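Yersinopine synthase (Yersinia pestis, PDB 6C4M) catalyses the NADPH-dependent reductive condensation of pyruvate with an amino-acid-derived intermediate, the last step in making the metallophore yersinopine. Local coordinates at residues 134-139 and 227-232; 308-313 and 415-420; 387-392 and 397-402. All blocks are in the same frame, centred on the assembly; numbering follows the deposited sequence.

Overall arrangement
Contacts 1 and 2 are small and mostly buried, whereas contact 3 is larger and partly open to solvent. Contact 1 packs a helix on the nucleotide-binding sheet through carbon alone. Contact 2 joins two helix ends, leucines and an alanine inside and one arginine-to-carbonyl grip toward the rim. Contact 3 is a hairpin held by two backbone hydrogen bonds, an amide-on-indole stack and a histidine-carboxylate hydrogen bond. Contacts 2 and 3 share helix 401-419: 397-402 leads into it and 415-420 ends it; the centres of contacts 2 and 3 are about 30 Å apart. Contacts 1 and 3 lie on opposite sides of the chain's centre, yet each brings a residue to the NADP, Ser-139 and Arg-401.

Contact 1 (134-139 and 227-232); sequences SVILLS and MSWLTA. With NAP (NADP nicotinamide-adenine-dinucleotide phosphate), chain B.
Ile-136 meets Trp-229 and Leu-230 in a small, wholly apolar strand-to-helix contact, where helix 225-235 packs against the mixed sheet of the Rossmann-type nucleotide-binding fold. Strand 134-137 runs inside that sheet, parallel to strands 107-110 and 161-165 and between them, and hands on to the loop that reaches the NADP.

One methyl does all the touching from the strand. Ile-136 has CG1 turned away from its carbonyl carbon and beside the backbone N (chi1 -58°), and with the chain extended from there CD1 projects to the helix. Ile-136 CD1 lies 3.7 Å from Trp-229 CZ3, reaching the indole at its edge and close to the ring plane. Ile-136 CD1 is also 4.3 Å from Leu-230 CD1, a looser approach. Trp-229 comes from the helix with CG anti to its backbone N (chi1 170°), which carries the benzo end of the indole over to the strand. The CA atoms of Ile-136 and Leu-230 are 9.6 Å apart.

Neighbouring strands add to the packing. Leu-230 also packs on Ile-163 and Leu-215, while Trp-229 makes a cation-pi contact with Arg-107. At the start of the strand, Ser-134 OG is hydrogen-bonded to Glu-226 OE2, a polar link to the same helix.

At the other end, Ser-139 sits beside the nicotinamide ribose of the NADP. Ser-139 CB is 3.3 Å from NAP O3D, and Ser-139 OG 3.8 Å from NAP C1D; this is van der Waals contact along the sugar, while hydrogen bonds to the cofactor come from Ala-33 N, Asn-53, Arg-54, Ser-56, Lys-58 and Thr-172 N.

The Ile-136, Trp-229 and Leu-230 cluster, all methyl and ring carbon, thus depends on shape and burial, with the polar link at Ser-134 lying to the side.

Contact 2 (308-313 and 415-420); sequences KRLLNR and LLAGAL
Leu-310 and Arg-313, on the last turns of helix 294-313, pack against Ala-417 in the last turn of helix 401-419 and Leu-420 just after it, a helix-helix contact formed where both helices finish.

The apolar part is built round Leu-310. Its CG stands trans to the main-chain nitrogen (chi1 179°), and from there Leu-310 CD1 settles on the backbone and methyl of Ala-417, 3.9 Å from both Ala-417 CA and Ala-417 CB. The small alanine lets the leucine come right down on the helix, where the CA atoms of Leu-310 and Ala-417 are 6.2 Å apart. Leu-310 CD1 is also 4.5 Å from Leu-420 CD1. Leu-416 and Leu-420 in turn reach helix 459-471, at Glu-467 and Arg-471, so a third helix borders the contact.

The polar part belongs to Arg-313. Its chain bends at chi2 (73°) and passes over Leu-420; Arg-313 CG is 4.1 Å from Leu-420 CB. The guanidinium then holds the carbonyl of Leu-420, the first residue to leave helical geometry: Arg-313 NE donates to Leu-420 O at 3.1 Å, in the carbonyl plane, and Arg-313 NH2 adds a weak bond to the same oxygen at 3.3 Å.

Contact 3 (387-392 and 397-402); sequences ATVYQD and WHLPRV
Tyr-390 and His-398 form the hydrogen-bonded pair of a short beta hairpin, strands 390-391 and 397-398, that leads into helix 401-419. Tyr-390 N donates to His-398 O at 3.1 Å, and His-398 N returns a short bond of 2.6 Å to Tyr-390 O, nearly in line with the C=O. Their side chains share one face of the hairpin. Tyr-390 CG sits between its own N and carbonyl carbon (chi1 66°), which brings the phenol across to His-398 on the opposing strand, and His-398 CB lies 3.6 Å from the centroid of the Tyr-390 ring, a CH-pi contact. The two rings are almost parallel, 9° apart, but slid so far that they barely overlap. His-398 NE2 then donates to Asp-392 OD2 at 2.7 Å; the carboxylate oxygen lies in the imidazole plane, while the donor stands above the carboxylate plane. Asp-392 OD1 takes the amide of Leu-396, tying this carboxylate into the hairpin turn.

On the other face, the non-hydrogen-bonded pair Gln-391 and Trp-397 stacks: Gln-391 CG is 3.4 Å above the centre of the indole's six-membered ring, with the amide plane only 4° from the ring plane. Gln-391 NE2 is hydrogen-bonded to Ala-395 O. Phe-441 meets the indole edge-to-face.

Pro-400, at the N-cap position of the helix, packs with Pro-400 CB 3.6 Å from Ala-387 CB. Just beyond, one water donates to both Ala-387 O and Val-402 O, and Arg-401 makes a salt bridge to the pyrophosphate oxygen O2A of the NADP.

Contact 1 (134-139 and 227-232)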
loop_
_atom_site.group_PDB
_atom_site.type_symbol
_atom_site.label_atom_id
_atom_site.label_comp_id
_atom_site.label_asym_id
_atom_site.label_seq_id
_atom_site.Cartn_x
_atom_site.Cartn_y
_atom_site.Cartn_z
ATOM N N SER A 134 -27.912 -16.921 33.569
ATOM C CA SER A 134 -27.365 -16.568 32.268
ATOM C C SER A 134 -25.858 -16.797 32.215
ATOM O O SER A 134 -25.127 -16.639 33.203
ATOM C CB SER A 134 -27.687 -15.120 31.933
ATOM O OG SER A 134 -27.072 -14.275 32.881
ATOM N N VAL A 135 -25.404 -17.156 31.021
ATOM C CA VAL A 135 -23.997 -17.288 30.715
ATOM C C VAL A 135 -23.719 -16.454 29.474
ATOM O O VAL A 135 -24.307 -16.703 28.417
ATOM C CB VAL A 135 -23.614 -18.751 30.475
ATOM C CG1 VAL A 135 -22.203 -18.832 29.970
ATOM C CG2 VAL A 135 -23.789 -19.553 31.775
ATOM N N ILE A 136 -22.844 -15.465 29.607
ATOM C CA ILE A 136 -22.546 -14.527 28.529
ATOM C C ILE A 136 -21.145 -14.808 28.011
ATOM O O ILE A 136 -20.198 -14.912 28.794
ATOM C CB ILE A 136 -22.682 -13.072 29.007
ATOM C CG1 ILE A 136 -24.111 -12.826 29.551
ATOM C CG2 ILE A 136 -22.391 -12.098 27.875
ATOM C CD1 ILE A 136 -24.287 -11.508 30.254
ATOM N N LEU A 137 -21.013 -14.879 26.680
ATOM C CA LEU A 137 -19.742 -15.135 26.000
ATOM C C LEU A 137 -19.238 -13.773 25.493
ATOM O O LEU A 137 -19.750 -13.212 24.514
ATOM C CB LEU A 137 -19.952 -16.181 24.908
ATOM C CG LEU A 137 -20.629 -17.486 25.390
ATOM C CD1 LEU A 137 -20.652 -18.508 24.289
ATOM C CD2 LEU A 137 -20.018 -18.087 26.644
ATOM N N LEU A 138 -18.264 -13.215 26.221
ATOM C CA LEU A 138 -17.899 -11.822 26.029
ATOM C C LEU A 138 -17.308 -11.585 24.643
ATOM O O LEU A 138 -17.570 -10.544 24.029
ATOM C CB LEU A 138 -16.923 -11.381 27.123
ATOM C CG LEU A 138 -16.507 -9.890 27.086
ATOM C CD1 LEU A 138 -17.672 -8.975 27.399
ATOM C CD2 LEU A 138 -15.391 -9.618 28.082
ATOM N N SER A 139 -16.499 -12.527 24.132
ATOM C CA SER A 139 -15.908 -12.404 22.792
ATOM C C SER A 139 -15.926 -13.785 22.147
ATOM O O SER A 139 -14.934 -14.518 22.162
ATOM C CB SER A 139 -14.500 -11.835 22.826
ATOM O OG SER A 139 -14.105 -11.513 21.496
ATOM N N MET A 227 -30.821 -9.469 27.450
ATOM C CA MET A 227 -30.502 -8.675 26.260
ATOM C C MET A 227 -30.712 -7.191 26.511
ATOM O O MET A 227 -29.882 -6.364 26.107
ATOM C CB MET A 227 -31.369 -9.120 25.084
ATOM C CG MET A 227 -31.176 -10.580 24.730
ATOM S SD MET A 227 -30.172 -10.767 23.295
ATOM C CE MET A 227 -31.130 -12.055 22.484
ATOM N N SER A 228 -31.822 -6.838 27.173
ATOM C CA SER A 228 -32.088 -5.435 27.477
ATOM C C SER A 228 -31.025 -4.900 28.411
ATOM O O SER A 228 -30.576 -3.758 28.277
ATOM C CB SER A 228 -33.475 -5.273 28.110
ATOM O OG SER A 228 -34.483 -5.712 27.222
ATOM N N TRP A 229 -30.613 -5.723 29.370
ATOM C CA TRP A 229 -29.596 -5.300 30.319
ATOM C C TRP A 229 -28.277 -5.052 29.604
ATOM O O TRP A 229 -27.652 -4.001 29.786
ATOM C CB TRP A 229 -29.426 -6.352 31.420
ATOM C CG TRP A 229 -28.243 -6.082 32.282
ATOM C CD1 TRP A 229 -28.140 -5.154 33.265
ATOM C CD2 TRP A 229 -26.992 -6.756 32.236
ATOM N NE1 TRP A 229 -26.889 -5.192 33.828
ATOM C CE2 TRP A 229 -26.165 -6.176 33.216
ATOM C CE3 TRP A 229 -26.487 -7.790 31.456
ATOM C CZ2 TRP A 229 -24.861 -6.596 33.434
ATOM C CZ3 TRP A 229 -25.201 -8.207 31.672
ATOM C CH2 TRP A 229 -24.398 -7.612 32.657
ATOM N N LEU A 230 -27.848 -6.010 28.768
ATOM C CA LEU A 230 -26.630 -5.832 27.981
ATOM C C LEU A 230 -26.695 -4.574 27.136
ATOM O O LEU A 230 -25.727 -3.812 27.071
ATOM C CB LEU A 230 -26.379 -7.042 27.076
ATOM C CG LEU A 230 -25.618 -8.190 27.710
ATOM C CD1 LEU A 230 -25.615 -9.385 26.782
ATOM C CD2 LEU A 230 -24.178 -7.801 28.021
ATOM N N THR A 231 -27.814 -4.364 26.440
ATOM C CA THR A 231 -27.976 -3.150 25.651
ATOM C C THR A 231 -27.771 -1.922 26.524
ATOM O O THR A 231 -26.985 -1.039 26.192
ATOM C CB THR A 231 -29.358 -3.129 25.003
ATOM O OG1 THR A 231 -29.483 -4.244 24.122
ATOM C CG2 THR A 231 -29.575 -1.831 24.202
ATOM N N ALA A 232 -28.457 -1.861 27.666
ATOM C CA ALA A 232 -28.269 -0.726 28.561
ATOM C C ALA A 232 -26.806 -0.559 28.935
ATOM O O ALA A 232 -26.279 0.559 28.923
ATOM C CB ALA A 232 -29.129 -0.892 29.818
HETATM P PA NAP B . -6.858 -11.959 27.800
HETATM O O1A NAP B . -7.673 -12.412 26.652
HETATM O O2A NAP B . -5.365 -11.776 27.420
HETATM O O5B NAP B . -7.020 -13.077 28.995
HETATM C C5B NAP B . -8.286 -13.031 29.690
HETATM C C4B NAP B . -8.242 -14.097 30.802
HETATM O O4B NAP B . -7.997 -15.462 30.095
HETATM C C3B NAP B . -7.261 -13.911 31.610
HETATM O O3B NAP B . -7.631 -14.291 32.973
HETATM C C2B NAP B . -6.075 -14.933 31.105
HETATM O O2B NAP B . -5.204 -15.292 32.233
HETATM C C1B NAP B . -6.678 -15.984 30.677
HETATM N N9A NAP B . -5.933 -16.457 29.509
HETATM C C8A NAP B . -5.420 -15.886 28.407
HETATM N N7A NAP B . -4.825 -16.884 27.738
HETATM C C5A NAP B . -4.988 -18.045 28.448
HETATM C C6A NAP B . -4.552 -19.306 28.128
HETATM N N6A NAP B . -3.789 -19.895 27.027
HETATM N N1A NAP B . -4.819 -20.326 28.965
HETATM C C2A NAP B . -5.533 -20.106 30.120
HETATM N N3A NAP B . -5.964 -18.849 30.431
HETATM C C4A NAP B . -5.684 -17.807 29.569
HETATM O O3 NAP B . -7.464 -10.502 28.304
HETATM P PN NAP B . -8.584 -9.540 27.641
HETATM O O1N NAP B . -9.277 -8.948 28.788
HETATM O O2N NAP B . -7.792 -8.506 26.804
HETATM O O5D NAP B . -9.648 -10.286 26.594
HETATM C C5D NAP B . -10.953 -10.734 27.048
HETATM C C4D NAP B . -11.657 -11.340 25.818
HETATM O O4D NAP B . -11.865 -10.212 24.707
HETATM C C3D NAP B . -10.973 -12.290 25.215
HETATM O O3D NAP B . -12.000 -13.177 24.552
HETATM C C2D NAP B . -10.187 -11.625 24.078
HETATM O O2D NAP B . -10.074 -12.506 23.062
HETATM C C1D NAP B . -11.162 -10.512 23.649
HETATM N N1N NAP B . -10.517 -9.273 23.149
HETATM C C2N NAP B . -10.143 -8.272 23.977
HETATM C C3N NAP B . -9.565 -7.106 23.426
HETATM C C7N NAP B . -9.117 -5.941 24.335
HETATM O O7N NAP B . -9.083 -4.842 23.945
HETATM N N7N NAP B . -8.744 -6.266 25.686
HETATM C C4N NAP B . -9.374 -6.993 22.078
HETATM C C5N NAP B . -9.743 -7.993 21.263
HETATM C C6N NAP B . -10.330 -9.146 21.796
HETATM P P2B NAP B . -3.904 -14.281 32.650
HETATM O O1X NAP B . -2.768 -14.609 31.705
HETATM O O2X NAP B . -4.290 -12.850 32.490
HETATM O O3X NAP B . -3.472 -14.609 34.061
#

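Contact 2 (308-313 and 415-420)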
loop_
_atom_site.group_PDB
_atom_site.type_symbol
_atom_site.label_atom_id
_atom_site.label_comp_id
_atom_site.label_asym_id
_atom_site.label_seq_id
_atom_site.Cartn_x
_atom_site.Cartn_y
_atom_site.Cartn_z
ATOM N N LYS A 308 -18.390 -19.216 4.450
ATOM C CA LYS A 308 -19.707 -19.185 3.825
ATOM C C LYS A 308 -20.224 -20.597 3.580
ATOM O O LYS A 308 -21.407 -20.890 3.830
ATOM C CB LYS A 308 -19.662 -18.403 2.523
ATOM C CG LYS A 308 -20.854 -18.592 1.605
ATOM C CD LYS A 308 -20.613 -17.705 0.368
ATOM C CE LYS A 308 -21.748 -17.760 -0.611
ATOM N NZ LYS A 308 -22.016 -19.146 -1.034
ATOM N N ARG A 309 -19.355 -21.481 3.080
ATOM C CA ARG A 309 -19.736 -22.878 2.877
ATOM C C ARG A 309 -20.175 -23.522 4.180
ATOM O O ARG A 309 -21.180 -24.236 4.219
ATOM C CB ARG A 309 -18.573 -23.681 2.290
ATOM C CG ARG A 309 -18.884 -24.336 0.951
ATOM C CD ARG A 309 -17.679 -25.137 0.350
ATOM N NE ARG A 309 -16.433 -24.359 0.275
ATOM C CZ ARG A 309 -16.194 -23.396 -0.611
ATOM N NH1 ARG A 309 -17.118 -23.078 -1.507
ATOM N NH2 ARG A 309 -15.033 -22.740 -0.597
ATOM N N LEU A 310 -19.397 -23.314 5.249
ATOM C CA LEU A 310 -19.696 -23.954 6.525
ATOM C C LEU A 310 -20.960 -23.383 7.142
ATOM O O LEU A 310 -21.841 -24.131 7.577
ATOM C CB LEU A 310 -18.515 -23.785 7.487
ATOM C CG LEU A 310 -18.690 -24.374 8.886
ATOM C CD1 LEU A 310 -19.006 -25.850 8.805
ATOM C CD2 LEU A 310 -17.437 -24.150 9.732
ATOM N N LEU A 311 -21.044 -22.056 7.223
ATOM C CA LEU A 311 -22.235 -21.405 7.755
ATOM C C LEU A 311 -23.484 -21.819 6.986
ATOM O O LEU A 311 -24.496 -22.209 7.585
ATOM C CB LEU A 311 -22.048 -19.900 7.710
ATOM C CG LEU A 311 -21.029 -19.332 8.693
ATOM C CD1 LEU A 311 -20.753 -17.872 8.393
ATOM C CD2 LEU A 311 -21.552 -19.477 10.098
ATOM N N ASN A 312 -23.434 -21.736 5.655
ATOM C CA ASN A 312 -24.586 -22.137 4.857
ATOM C C ASN A 312 -25.025 -23.555 5.194
ATOM O O ASN A 312 -26.225 -23.833 5.299
ATOM C CB ASN A 312 -24.262 -22.026 3.374
ATOM C CG ASN A 312 -24.189 -20.579 2.894
ATOM O OD1 ASN A 312 -24.340 -19.640 3.670
ATOM N ND2 ASN A 312 -23.924 -20.404 1.627
ATOM N N ARG A 313 -24.063 -24.465 5.355
ATOM C CA ARG A 313 -24.384 -25.833 5.750
ATOM C C ARG A 313 -25.070 -25.859 7.099
ATOM O O ARG A 313 -25.963 -26.678 7.338
ATOM C CB ARG A 313 -23.097 -26.664 5.789
ATOM C CG ARG A 313 -23.289 -28.103 6.196
ATOM C CD ARG A 313 -23.938 -28.909 5.097
ATOM N NE ARG A 313 -23.831 -30.323 5.416
ATOM C CZ ARG A 313 -24.731 -31.013 6.110
ATOM N NH1 ARG A 313 -25.848 -30.435 6.536
ATOM N NH2 ARG A 313 -24.516 -32.299 6.359
ATOM N N LEU A 415 -12.591 -29.250 11.776
ATOM C CA LEU A 415 -13.048 -30.584 12.157
ATOM C C LEU A 415 -14.560 -30.694 12.046
ATOM O O LEU A 415 -15.078 -31.705 11.554
ATOM C CB LEU A 415 -12.592 -30.933 13.575
ATOM C CG LEU A 415 -11.068 -31.096 13.660
ATOM C CD1 LEU A 415 -10.589 -31.163 15.100
ATOM C CD2 LEU A 415 -10.667 -32.358 12.925
ATOM N N LEU A 416 -15.277 -29.634 12.440
ATOM C CA LEU A 416 -16.727 -29.619 12.285
ATOM C C LEU A 416 -17.118 -29.740 10.825
ATOM O O LEU A 416 -18.033 -30.497 10.472
ATOM C CB LEU A 416 -17.301 -28.332 12.872
ATOM C CG LEU A 416 -18.822 -28.152 12.734
ATOM C CD1 LEU A 416 -19.576 -29.291 13.467
ATOM C CD2 LEU A 416 -19.250 -26.779 13.248
ATOM N N ALA A 417 -16.434 -28.984 9.954
ATOM C CA ALA A 417 -16.779 -29.016 8.541
ATOM C C ALA A 417 -16.586 -30.411 7.972
ATOM O O ALA A 417 -17.445 -30.924 7.245
ATOM C CB ALA A 417 -15.934 -27.991 7.769
ATOM N N GLY A 418 -15.475 -31.054 8.306
ATOM C CA GLY A 418 -15.266 -32.414 7.835
ATOM C C GLY A 418 -16.362 -33.362 8.298
ATOM O O GLY A 418 -16.821 -34.217 7.536
ATOM N N ALA A 419 -16.824 -33.206 9.544
ATOM C CA ALA A 419 -17.921 -34.048 10.007
ATOM C C ALA A 419 -19.192 -33.800 9.208
ATOM O O ALA A 419 -20.024 -34.703 9.071
ATOM C CB ALA A 419 -18.185 -33.811 11.494
ATOM N N LEU A 420 -19.375 -32.583 8.694
ATOM C CA LEU A 420 -20.567 -32.244 7.931
ATOM C C LEU A 420 -20.377 -32.373 6.428
ATOM O O LEU A 420 -21.279 -31.999 5.674
ATOM C CB LEU A 420 -21.009 -30.828 8.276
ATOM C CG LEU A 420 -21.388 -30.640 9.746
ATOM C CD1 LEU A 420 -21.700 -29.181 10.076
ATOM C CD2 LEU A 420 -22.560 -31.492 10.053
#

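Contact 3 (387-392 and 397-402)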
loop_
_atom_site.group_PDB
_atom_site.type_symbol
_atom_site.label_atom_id
_atom_site.label_comp_id
_atom_site.label_asym_id
_atom_site.label_seq_id
_atom_site.Cartn_x
_atom_site.Cartn_y
_atom_site.Cartn_z
ATOM N N ALA A 387 4.249 -11.339 17.376
ATOM C CA ALA A 387 4.869 -11.919 18.552
ATOM C C ALA A 387 5.514 -13.255 18.189
ATOM O O ALA A 387 5.056 -13.961 17.288
ATOM C CB ALA A 387 3.822 -12.106 19.666
ATOM N N THR A 388 6.576 -13.601 18.908
ATOM C CA THR A 388 7.336 -14.818 18.655
ATOM C C THR A 388 7.105 -15.850 19.752
ATOM O O THR A 388 6.611 -15.547 20.845
ATOM C CB THR A 388 8.844 -14.519 18.565
ATOM O OG1 THR A 388 9.358 -14.166 19.859
ATOM C CG2 THR A 388 9.133 -13.384 17.598
ATOM N N VAL A 389 7.516 -17.084 19.461
ATOM C CA VAL A 389 7.601 -18.102 20.502
ATOM C C VAL A 389 8.457 -17.563 21.634
ATOM O O VAL A 389 9.355 -16.740 21.413
ATOM C CB VAL A 389 8.183 -19.425 19.982
ATOM C CG1 VAL A 389 7.224 -20.083 19.019
ATOM C CG2 VAL A 389 9.573 -19.195 19.336
ATOM N N TYR A 390 8.225 -18.073 22.842
ATOM C CA TYR A 390 8.898 -17.585 24.033
ATOM C C TYR A 390 8.943 -18.710 25.055
ATOM O O TYR A 390 8.150 -19.654 24.999
ATOM C CB TYR A 390 8.177 -16.358 24.605
ATOM C CG TYR A 390 6.787 -16.649 25.126
ATOM C CD1 TYR A 390 6.586 -17.072 26.446
ATOM C CD2 TYR A 390 5.670 -16.510 24.314
ATOM C CE1 TYR A 390 5.311 -17.343 26.938
ATOM C CE2 TYR A 390 4.374 -16.784 24.802
ATOM C CZ TYR A 390 4.208 -17.196 26.118
ATOM O OH TYR A 390 2.954 -17.485 26.632
ATOM N N GLN A 391 9.868 -18.592 26.003
ATOM C CA GLN A 391 9.983 -19.549 27.096
ATOM C C GLN A 391 9.322 -19.015 28.370
ATOM O O GLN A 391 9.348 -17.815 28.652
ATOM C CB GLN A 391 11.447 -19.877 27.367
ATOM C CG GLN A 391 12.006 -20.856 26.386
ATOM C CD GLN A 391 13.489 -21.059 26.557
ATOM O OE1 GLN A 391 14.289 -20.137 26.375
ATOM N NE2 GLN A 391 13.868 -22.270 26.912
ATOM N N ASP A 392 8.733 -19.924 29.146
ATOM C CA ASP A 392 8.116 -19.528 30.408
ATOM C C ASP A 392 9.135 -19.698 31.539
ATOM O O ASP A 392 10.324 -19.936 31.301
ATOM C CB ASP A 392 6.806 -20.287 30.645
ATOM C CG ASP A 392 6.985 -21.792 30.798
ATOM O OD1 ASP A 392 8.111 -22.272 31.046
ATOM O OD2 ASP A 392 5.957 -22.496 30.662
ATOM N N TRP A 397 8.810 -23.787 26.022
ATOM C CA TRP A 397 8.442 -22.920 24.909
ATOM C C TRP A 397 6.932 -22.838 24.739
ATOM O O TRP A 397 6.224 -23.850 24.830
ATOM C CB TRP A 397 9.072 -23.426 23.616
ATOM C CG TRP A 397 10.536 -23.223 23.562
ATOM C CD1 TRP A 397 11.505 -24.152 23.814
ATOM C CD2 TRP A 397 11.214 -22.007 23.225
ATOM N NE1 TRP A 397 12.740 -23.584 23.656
ATOM C CE2 TRP A 397 12.594 -22.268 23.298
ATOM C CE3 TRP A 397 10.784 -20.718 22.867
ATOM C CZ2 TRP A 397 13.559 -21.291 23.025
ATOM C CZ3 TRP A 397 11.734 -19.754 22.610
ATOM C CH2 TRP A 397 13.116 -20.051 22.679
ATOM N N HIS A 398 6.450 -21.618 24.481
ATOM C CA HIS A 398 5.045 -21.323 24.214
ATOM C C HIS A 398 4.884 -20.627 22.867
ATOM O O HIS A 398 5.791 -19.950 22.378
ATOM C CB HIS A 398 4.434 -20.368 25.254
ATOM C CG HIS A 398 4.180 -20.974 26.595
ATOM N ND1 HIS A 398 2.908 -21.150 27.097
ATOM C CD2 HIS A 398 5.032 -21.401 27.554
ATOM C CE1 HIS A 398 2.989 -21.688 28.301
ATOM N NE2 HIS A 398 4.266 -21.847 28.604
ATOM N N LEU A 399 3.691 -20.753 22.309
ATOM C CA LEU A 399 3.200 -19.855 21.273
ATOM C C LEU A 399 2.511 -18.652 21.894
ATOM O O LEU A 399 1.798 -18.800 22.894
ATOM C CB LEU A 399 2.209 -20.583 20.385
ATOM C CG LEU A 399 2.866 -21.674 19.547
ATOM C CD1 LEU A 399 1.832 -22.703 19.166
ATOM C CD2 LEU A 399 3.483 -21.054 18.310
ATOM N N PRO A 400 2.650 -17.458 21.310
ATOM C CA PRO A 400 1.851 -16.313 21.774
ATOM C C PRO A 400 0.394 -16.473 21.372
ATOM O O PRO A 400 0.031 -17.319 20.549
ATOM C CB PRO A 400 2.494 -15.117 21.087
ATOM C CG PRO A 400 3.142 -15.684 19.864
ATOM C CD PRO A 400 3.503 -17.106 20.155
ATOM N N ARG A 401 -0.468 -15.643 21.978
ATOM C CA ARG A 401 -1.897 -15.851 21.797
ATOM C C ARG A 401 -2.304 -15.675 20.341
ATOM O O ARG A 401 -3.264 -16.300 19.877
ATOM C CB ARG A 401 -2.689 -14.906 22.698
ATOM C CG ARG A 401 -2.455 -13.433 22.391
ATOM C CD ARG A 401 -3.699 -12.586 22.652
ATOM N NE ARG A 401 -3.617 -11.897 23.934
ATOM C CZ ARG A 401 -3.139 -10.665 24.099
ATOM N NH1 ARG A 401 -2.693 -9.965 23.055
ATOM N NH2 ARG A 401 -3.114 -10.131 25.318
ATOM N N VAL A 402 -1.606 -14.824 19.602
ATOM C CA VAL A 402 -1.650 -14.859 18.147
ATOM C C VAL A 402 -0.421 -15.639 17.680
ATOM O O VAL A 402 0.713 -15.178 17.903
ATOM C CB VAL A 402 -1.706 -13.440 17.543
ATOM C CG1 VAL A 402 -1.669 -13.522 16.041
ATOM C CG2 VAL A 402 -3.003 -12.731 18.017
HETATM O O HOH W 1 2.730 -14.262 16.146
HETATM O O HOH W 2 1.603 -11.934 17.389
#